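Local coordinates for protein aminotransferase (Streptomyces pactum, PDB 4ZM4) that belongs to the class-III aminotransferases, a family of pyridoxal-5'-phosphate-dependent enzymes, and assembles from two copies of its chain, at residues R45-R53 / H70-E78; E59-Y67 / K408-N416. The protein carries 1 engineered substitution. All blocks are in the same frame, centred on the assembly; numbering follows the deposited sequence.

Contact 1 (R45-R53 / H70-E78); sequences RSAGGCLLR and HLFGYADRE
Gly-49 pairs with Tyr-74 in a single antiparallel, hydrogen-bonded bridge made by the very corner of a beta hairpin. The hairpin joins strands 44-48 and 51-54 through a type II' turn from Gly-48 to Leu-51, with Gly-49 at its second position, and it illustrates how a tight turn can itself become an edge for a passing loop. Gly-49 has a positive phi of 70°, which favours glycine at this corner. Gly-49 O accepts from Tyr-74 N at 2.7 Å, on a lone pair in the carbonyl plane, and the bond is almost straight. The return bond, from Gly-49 N to Tyr-74 O, is longer at 3.1 Å, and its donor stands 43° above the carbonyl plane. Gly-73, with no side chain, allows the loop to come so near that its CA lies 3.4 Å from Gly-49 O.

The Tyr-74 side chain then folds back along the hairpin, its CG beside the backbone N (chi1 -69°). Its CB rests 3.7 Å from Gly-48 CA, and the ring reaches past Ala-47 to Leu-52, while its hydroxyl is hydrogen-bonded to Asp-62 of the next strand. Thr-93 and Leu-95 of the second subunit pack on Ala-47 and Leu-52, and its Met-92 packs on Tyr-74, so this joint also lies at the dimer interface. Within the loop, the other rim of the ring sets CD1 of Tyr-74 3.8 Å above the centre of the His-70 imidazole, while Leu-52 CD2 meets CE2 of Tyr-74 at 3.7 Å.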
# COMPACT_ATOMS: atom_id res chain seq x y z
N ARG B 45 16.38 -16.02 6.96
CA ARG B 45 16.08 -16.30 8.35
C ARG B 45 16.20 -15.01 9.19
O ARG B 45 15.40 -14.77 10.09
CB ARG B 45 17.07 -17.34 8.88
CG ARG B 45 17.14 -17.45 10.41
CD ARG B 45 17.77 -18.78 10.84
NE ARG B 45 16.92 -19.90 10.44
CZ ARG B 45 17.29 -21.19 10.49
NH1 ARG B 45 18.50 -21.53 10.90
NH2 ARG B 45 16.44 -22.14 10.10
N SER B 46 17.22 -14.20 8.90
CA SER B 46 17.41 -12.95 9.57
C SER B 46 18.30 -12.05 8.71
O SER B 46 18.92 -12.50 7.74
CB SER B 46 18.02 -13.17 10.96
OG SER B 46 19.45 -13.34 10.91
N ALA B 47 18.41 -10.80 9.10
CA ALA B 47 19.25 -9.88 8.40
C ALA B 47 19.69 -8.73 9.29
O ALA B 47 18.95 -8.31 10.17
CB ALA B 47 18.52 -9.35 7.17
N GLY B 48 20.88 -8.21 9.03
CA GLY B 48 21.44 -7.05 9.77
C GLY B 48 22.62 -6.47 9.03
O GLY B 48 23.46 -7.20 8.53
N GLY B 49 22.73 -5.14 9.00
CA GLY B 49 23.84 -4.50 8.29
C GLY B 49 23.60 -4.72 6.80
O GLY B 49 22.55 -4.39 6.30
N CYS B 50 24.58 -5.28 6.11
CA CYS B 50 24.43 -5.67 4.73
C CYS B 50 24.49 -7.18 4.61
O CYS B 50 24.81 -7.69 3.54
CB CYS B 50 25.51 -5.04 3.87
SG CYS B 50 27.20 -5.53 4.27
N LEU B 51 24.18 -7.89 5.70
CA LEU B 51 24.31 -9.34 5.72
C LEU B 51 22.96 -10.03 5.88
O LEU B 51 22.17 -9.67 6.75
CB LEU B 51 25.22 -9.77 6.87
CG LEU B 51 26.71 -9.41 6.80
CD1 LEU B 51 27.41 -9.93 8.04
CD2 LEU B 51 27.36 -9.97 5.55
N LEU B 52 22.70 -11.02 5.03
CA LEU B 52 21.56 -11.91 5.18
C LEU B 52 22.03 -13.18 5.87
O LEU B 52 23.16 -13.63 5.64
CB LEU B 52 20.99 -12.31 3.83
CG LEU B 52 20.53 -11.19 2.90
CD1 LEU B 52 20.23 -11.78 1.53
CD2 LEU B 52 19.32 -10.49 3.47
N ARG B 53 21.15 -13.79 6.66
CA ARG B 53 21.36 -15.19 6.97
C ARG B 53 20.24 -16.06 6.46
O ARG B 53 19.08 -15.83 6.73
CB ARG B 53 21.86 -15.57 8.36
CG ARG B 53 21.04 -15.27 9.57
CD ARG B 53 21.05 -16.51 10.52
NE ARG B 53 20.28 -16.28 11.73
CZ ARG B 53 20.25 -17.11 12.77
NH1 ARG B 53 21.00 -18.21 12.80
NH2 ARG B 53 19.48 -16.81 13.80
N HIS B 70 17.09 1.04 2.53
CA HIS B 70 18.06 0.87 3.61
C HIS B 70 19.35 1.59 3.33
O HIS B 70 20.36 1.00 2.94
CB HIS B 70 18.26 -0.63 3.84
CG HIS B 70 16.99 -1.34 4.18
ND1 HIS B 70 16.35 -2.20 3.30
CD2 HIS B 70 16.21 -1.27 5.27
CE1 HIS B 70 15.23 -2.63 3.84
NE2 HIS B 70 15.13 -2.09 5.04
N LEU B 71 19.33 2.87 3.59
CA LEU B 71 20.48 3.73 3.40
C LEU B 71 21.59 3.41 4.41
O LEU B 71 22.79 3.57 4.12
CB LEU B 71 20.04 5.17 3.53
CG LEU B 71 20.88 6.23 2.87
CD1 LEU B 71 20.84 6.09 1.37
CD2 LEU B 71 20.37 7.61 3.27
N PHE B 72 21.19 2.96 5.59
CA PHE B 72 22.11 2.63 6.67
C PHE B 72 22.20 1.12 6.93
O PHE B 72 22.73 0.70 7.95
CB PHE B 72 21.64 3.33 7.96
CG PHE B 72 21.50 4.82 7.82
CD1 PHE B 72 22.63 5.64 7.71
CD2 PHE B 72 20.24 5.43 7.81
CE1 PHE B 72 22.51 7.01 7.59
CE2 PHE B 72 20.12 6.81 7.68
CZ PHE B 72 21.25 7.60 7.57
N GLY B 73 21.64 0.31 6.05
CA GLY B 73 21.66 -1.14 6.26
C GLY B 73 20.47 -1.66 7.00
O GLY B 73 19.60 -0.91 7.42
N TYR B 74 20.41 -2.98 7.11
CA TYR B 74 19.30 -3.66 7.72
C TYR B 74 19.34 -3.53 9.24
O TYR B 74 20.42 -3.32 9.81
CB TYR B 74 19.36 -5.14 7.39
CG TYR B 74 19.11 -5.52 5.95
CD1 TYR B 74 18.00 -5.06 5.27
CD2 TYR B 74 19.94 -6.44 5.30
CE1 TYR B 74 17.78 -5.43 3.96
CE2 TYR B 74 19.70 -6.83 3.99
CZ TYR B 74 18.62 -6.32 3.33
OH TYR B 74 18.36 -6.72 2.04
N ALA B 75 18.19 -3.67 9.90
CA ALA B 75 18.12 -3.62 11.38
C ALA B 75 18.76 -2.37 12.00
O ALA B 75 19.60 -2.48 12.92
CB ALA B 75 18.74 -4.88 12.00
N ASP B 76 18.40 -1.20 11.46
CA ASP B 76 18.93 0.08 11.95
C ASP B 76 18.23 0.38 13.26
O ASP B 76 17.03 0.70 13.26
CB ASP B 76 18.67 1.18 10.89
CG ASP B 76 19.39 2.50 11.19
OD1 ASP B 76 19.16 3.49 10.46
OD2 ASP B 76 20.18 2.59 12.14
N ARG B 77 18.95 0.27 14.38
CA ARG B 77 18.34 0.40 15.71
C ARG B 77 17.75 1.78 16.02
O ARG B 77 16.68 1.88 16.63
CB ARG B 77 19.32 -0.06 16.80
CG ARG B 77 19.35 -1.59 16.92
CD ARG B 77 20.17 -2.13 18.11
NE ARG B 77 19.42 -2.08 19.38
CZ ARG B 77 18.43 -2.91 19.72
NH1 ARG B 77 18.00 -3.86 18.89
NH2 ARG B 77 17.84 -2.77 20.90
N GLU B 78 18.41 2.84 15.57
CA GLU B 78 17.91 4.19 15.75
C GLU B 78 16.53 4.38 15.18
O GLU B 78 15.81 5.28 15.60
CB GLU B 78 18.86 5.21 15.12
CG GLU B 78 20.18 5.34 15.84
CD GLU B 78 21.18 6.15 15.05
OE1 GLU B 78 21.72 5.61 14.06
OE2 GLU B 78 21.43 7.33 15.41

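Contact 2 (E59-Y67 / K408-N416); sequences EIIDLNMGY and KEGVYFHPN. With P3B ((3E,4R,5R)-4,5-dihydroxy-3-{[(Z)-{3-hydroxy-2-methyl-5-[(phosphonooxy)methyl]pyridin-4(1H)-ylidene}methyl]imino}cyclohex-1-ene-1-carboxylic acid), chain H.
Asp-62 OD1, in plane at the edge of the Tyr-412 ring, 3.5 Å from CD2, is gripped by two backbone N-H groups from one face of its carboxylate: Asn-64 N at 2.9 Å and Met-65 N at 3.0 Å. OD2 is hydrogen-bonded to Tyr-74 OH. The bond from Asn-64 forms an Asx turn where the chain leaves a parallel strand pair of the four-stranded sheet. With CG anti to the backbone N (chi1 -160°), the carboxylate runs alongside the Tyr-412 ring, planes 75° apart.

The strands are joined by Ile-61 N to Gly-410 O, Tyr-412 N to Ile-61 O, and Leu-63 N to Tyr-412 O, each 2.8 Å. Gly-410 closes the preceding helix in a Schellman motif. Helix 429-444 covers the face bearing Ile-61 and Val-411. Beyond the strand, Leu-63 CD1 meets Val-411 CG1 at 3.6 Å.

A water donates to Asn-64 OD1 and accepts from His-414 N. Asn-64 ND2 sits 3.3 Å above the centre of the Tyr-67 ring. P3B CAN lies over the opposite face, offset toward the rim; Tyr-67 CD1 and P3B OAF are closest, 3.2 Å. Tyr-67 OH reaches the His-414 ring edge, 3.4 Å from CD2. Flanked by the amide on one face and the imidazole edge at its hydroxyl, the Tyr-67 ring is probably restricted in rotation where it lines the pocket; the Asx turn, fixing Asn-64, would act from the second shell.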
# COMPACT_ATOMS: atom_id res chain seq x y z
N GLU B 59 25.93 -17.04 5.40
CA GLU B 59 25.98 -15.57 5.40
C GLU B 59 26.17 -15.05 3.99
O GLU B 59 27.06 -15.49 3.28
CB GLU B 59 27.14 -15.04 6.24
CG GLU B 59 26.93 -15.09 7.75
CD GLU B 59 28.00 -14.34 8.53
OE1 GLU B 59 28.84 -13.64 7.92
OE2 GLU B 59 27.99 -14.45 9.78
N ILE B 60 25.33 -14.09 3.60
CA ILE B 60 25.38 -13.48 2.28
C ILE B 60 25.45 -11.98 2.38
O ILE B 60 24.60 -11.36 3.01
CB ILE B 60 24.16 -13.84 1.42
CG1 ILE B 60 24.04 -15.36 1.30
CG2 ILE B 60 24.34 -13.30 0.02
CD1 ILE B 60 23.06 -16.06 2.24
N ILE B 61 26.44 -11.39 1.71
CA ILE B 61 26.51 -9.96 1.54
C ILE B 61 25.50 -9.55 0.49
O ILE B 61 25.54 -10.04 -0.64
CB ILE B 61 27.92 -9.52 1.10
CG1 ILE B 61 28.93 -9.79 2.23
CG2 ILE B 61 27.93 -8.04 0.79
CD1 ILE B 61 30.37 -9.78 1.75
N ASP B 62 24.58 -8.67 0.88
CA ASP B 62 23.48 -8.24 0.03
C ASP B 62 23.82 -6.95 -0.67
O ASP B 62 24.08 -5.94 -0.01
CB ASP B 62 22.24 -8.07 0.89
CG ASP B 62 20.92 -8.09 0.07
OD1 ASP B 62 20.98 -7.93 -1.14
OD2 ASP B 62 19.86 -8.27 0.68
N LEU B 63 23.85 -6.96 -2.02
CA LEU B 63 24.06 -5.72 -2.79
C LEU B 63 22.73 -5.13 -3.26
O LEU B 63 22.69 -4.00 -3.74
CB LEU B 63 24.97 -5.98 -3.98
CG LEU B 63 26.36 -6.51 -3.66
CD1 LEU B 63 27.12 -6.72 -4.95
CD2 LEU B 63 27.13 -5.60 -2.72
N ASN B 64 21.65 -5.90 -3.10
CA ASN B 64 20.31 -5.47 -3.49
C ASN B 64 19.59 -4.71 -2.37
O ASN B 64 18.87 -3.76 -2.63
CB ASN B 64 19.51 -6.72 -3.87
CG ASN B 64 18.17 -6.39 -4.48
OD1 ASN B 64 18.09 -5.77 -5.54
ND2 ASN B 64 17.09 -6.82 -3.82
N MET B 65 19.75 -5.16 -1.13
CA MET B 65 19.24 -4.45 0.04
C MET B 65 17.75 -4.14 0.07
O MET B 65 17.32 -3.08 0.57
CB MET B 65 20.05 -3.16 0.25
CG MET B 65 21.53 -3.41 0.53
SD MET B 65 21.90 -4.40 1.99
CE MET B 65 21.13 -3.45 3.29
N GLY B 66 16.94 -5.06 -0.45
CA GLY B 66 15.49 -4.90 -0.38
C GLY B 66 14.97 -3.76 -1.19
O GLY B 66 13.93 -3.17 -0.87
N TYR B 67 15.69 -3.44 -2.24
CA TYR B 67 15.21 -2.55 -3.29
C TYR B 67 15.09 -1.04 -2.93
O TYR B 67 14.24 -0.34 -3.49
CB TYR B 67 13.90 -3.11 -3.89
CG TYR B 67 14.02 -4.50 -4.46
CD1 TYR B 67 14.42 -4.71 -5.78
CD2 TYR B 67 13.70 -5.61 -3.72
CE1 TYR B 67 14.48 -5.99 -6.33
CE2 TYR B 67 13.75 -6.89 -4.26
CZ TYR B 67 14.15 -7.08 -5.56
OH TYR B 67 14.23 -8.37 -6.07
N LYS B 408 26.42 -18.16 -4.61
CA LYS B 408 27.16 -19.24 -3.97
C LYS B 408 28.41 -18.77 -3.28
O LYS B 408 28.77 -19.33 -2.24
CB LYS B 408 27.58 -20.30 -4.98
CG LYS B 408 26.44 -21.14 -5.47
CD LYS B 408 26.94 -22.00 -6.60
CE LYS B 408 25.95 -23.09 -6.95
NZ LYS B 408 26.73 -24.25 -7.46
N GLU B 409 29.11 -17.79 -3.84
CA GLU B 409 30.26 -17.19 -3.17
C GLU B 409 29.87 -16.28 -1.99
O GLU B 409 30.73 -15.74 -1.32
CB GLU B 409 31.12 -16.40 -4.16
CG GLU B 409 31.74 -17.23 -5.27
CD GLU B 409 32.69 -18.31 -4.77
OE1 GLU B 409 33.25 -18.19 -3.67
OE2 GLU B 409 32.93 -19.27 -5.53
N GLY B 410 28.57 -16.09 -1.75
CA GLY B 410 28.10 -15.29 -0.62
C GLY B 410 27.84 -13.83 -0.91
O GLY B 410 27.94 -12.99 -0.02
N VAL B 411 27.50 -13.51 -2.16
CA VAL B 411 27.13 -12.14 -2.56
C VAL B 411 25.83 -12.23 -3.37
O VAL B 411 25.80 -12.92 -4.39
CB VAL B 411 28.25 -11.49 -3.39
CG1 VAL B 411 27.82 -10.13 -3.95
CG2 VAL B 411 29.51 -11.35 -2.56
N TYR B 412 24.79 -11.52 -2.93
CA TYR B 412 23.54 -11.48 -3.67
C TYR B 412 23.35 -10.15 -4.38
O TYR B 412 23.32 -9.10 -3.74
CB TYR B 412 22.34 -11.73 -2.75
CG TYR B 412 21.03 -11.66 -3.49
CD1 TYR B 412 20.61 -12.68 -4.30
CD2 TYR B 412 20.22 -10.52 -3.41
CE1 TYR B 412 19.42 -12.62 -5.02
CE2 TYR B 412 19.02 -10.44 -4.12
CZ TYR B 412 18.62 -11.50 -4.92
OH TYR B 412 17.44 -11.44 -5.61
N PHE B 413 23.13 -10.22 -5.69
CA PHE B 413 22.49 -9.16 -6.44
C PHE B 413 21.38 -9.76 -7.32
O PHE B 413 21.36 -10.96 -7.50
CB PHE B 413 23.52 -8.35 -7.25
CG PHE B 413 24.40 -9.17 -8.13
CD1 PHE B 413 24.00 -9.48 -9.41
CD2 PHE B 413 25.61 -9.64 -7.69
CE1 PHE B 413 24.80 -10.25 -10.22
CE2 PHE B 413 26.42 -10.39 -8.51
CZ PHE B 413 26.02 -10.70 -9.78
N HIS B 414 20.48 -8.93 -7.87
CA HIS B 414 19.38 -9.41 -8.72
C HIS B 414 19.94 -9.97 -10.05
O HIS B 414 20.84 -9.38 -10.63
CB HIS B 414 18.40 -8.28 -9.01
CG HIS B 414 17.08 -8.73 -9.57
ND1 HIS B 414 16.93 -9.23 -10.84
CD2 HIS B 414 15.84 -8.70 -9.03
CE1 HIS B 414 15.67 -9.53 -11.06
NE2 HIS B 414 14.98 -9.20 -9.98
N PRO B 415 19.41 -11.11 -10.52
CA PRO B 415 19.94 -11.75 -11.73
C PRO B 415 19.78 -10.99 -13.03
O PRO B 415 20.51 -11.29 -13.99
CB PRO B 415 19.16 -13.07 -11.84
CG PRO B 415 18.14 -13.04 -10.76
CD PRO B 415 18.52 -12.00 -9.77
N ASN B 416 18.83 -10.07 -13.09
CA ASN B 416 18.62 -9.25 -14.25
C ASN B 416 19.64 -8.11 -14.20
O ASN B 416 19.69 -7.34 -13.25
CB ASN B 416 17.19 -8.71 -14.28
CG ASN B 416 16.87 -7.95 -15.54
OD1 ASN B 416 17.76 -7.45 -16.24
ND2 ASN B 416 15.61 -7.86 -15.85
OAH P3B H . 4.37 0.02 -5.19
PBA P3B H . 5.82 0.21 -4.58
OAI P3B H . 6.49 -1.10 -4.85
OAC P3B H . 5.82 0.51 -3.09
OAQ P3B H . 6.43 1.43 -5.56
CAM P3B H . 6.17 1.49 -7.00
CAV P3B H . 7.22 2.18 -7.55
CAL P3B H . 7.00 3.50 -7.90
NAP P3B H . 8.06 4.23 -8.43
CAU P3B H . 9.31 3.67 -8.58
CAA P3B H . 10.34 4.39 -9.12
CAW P3B H . 9.51 2.40 -8.28
OAE P3B H . 10.76 1.91 -8.45
CAX P3B H . 8.51 1.60 -7.72
CAJ P3B H . 8.77 0.22 -7.41
NAO P3B H . 9.94 -0.41 -7.79
CAT P3B H . 10.14 -1.75 -7.60
CAK P3B H . 9.17 -2.69 -7.19
CAS P3B H . 9.39 -4.06 -7.09
CAR P3B H . 8.41 -4.95 -6.61
OAD P3B H . 8.64 -6.16 -6.43
OAB P3B H . 7.26 -4.62 -6.44
CAN P3B H . 10.63 -4.57 -7.16
CAY P3B H . 11.81 -3.63 -7.48
OAF P3B H . 12.60 -4.42 -8.39
CAZ P3B H . 11.44 -2.20 -8.04
OAG P3B H . 12.47 -1.16 -7.93
O HOH W 1 20.63 -6.12 -7.04

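Contacts 1 and 2, their centres about 13 Å apart, share the mixed sheet in which strand 51-54 lies beside strand 59-62. Leu-52 N and Ile-60 O, 2.8 Å apart, probably form one of the backbone bonds joining these neighbours. A second connection is made by side chains: Tyr-74 OH of contact 1 approaches Asp-62 OD2 of contact 2 to 2.5 Å, a short hydrogen bond, so one carboxylate serves both contacts. The same hydroxyl packs 3.1 Å from Met-65 CA. Contact 2 reaches the pocket directly through Tyr-67, whereas the Tyr-74 side chain is about 12 Å from P3B. Both contacts touch the second subunit.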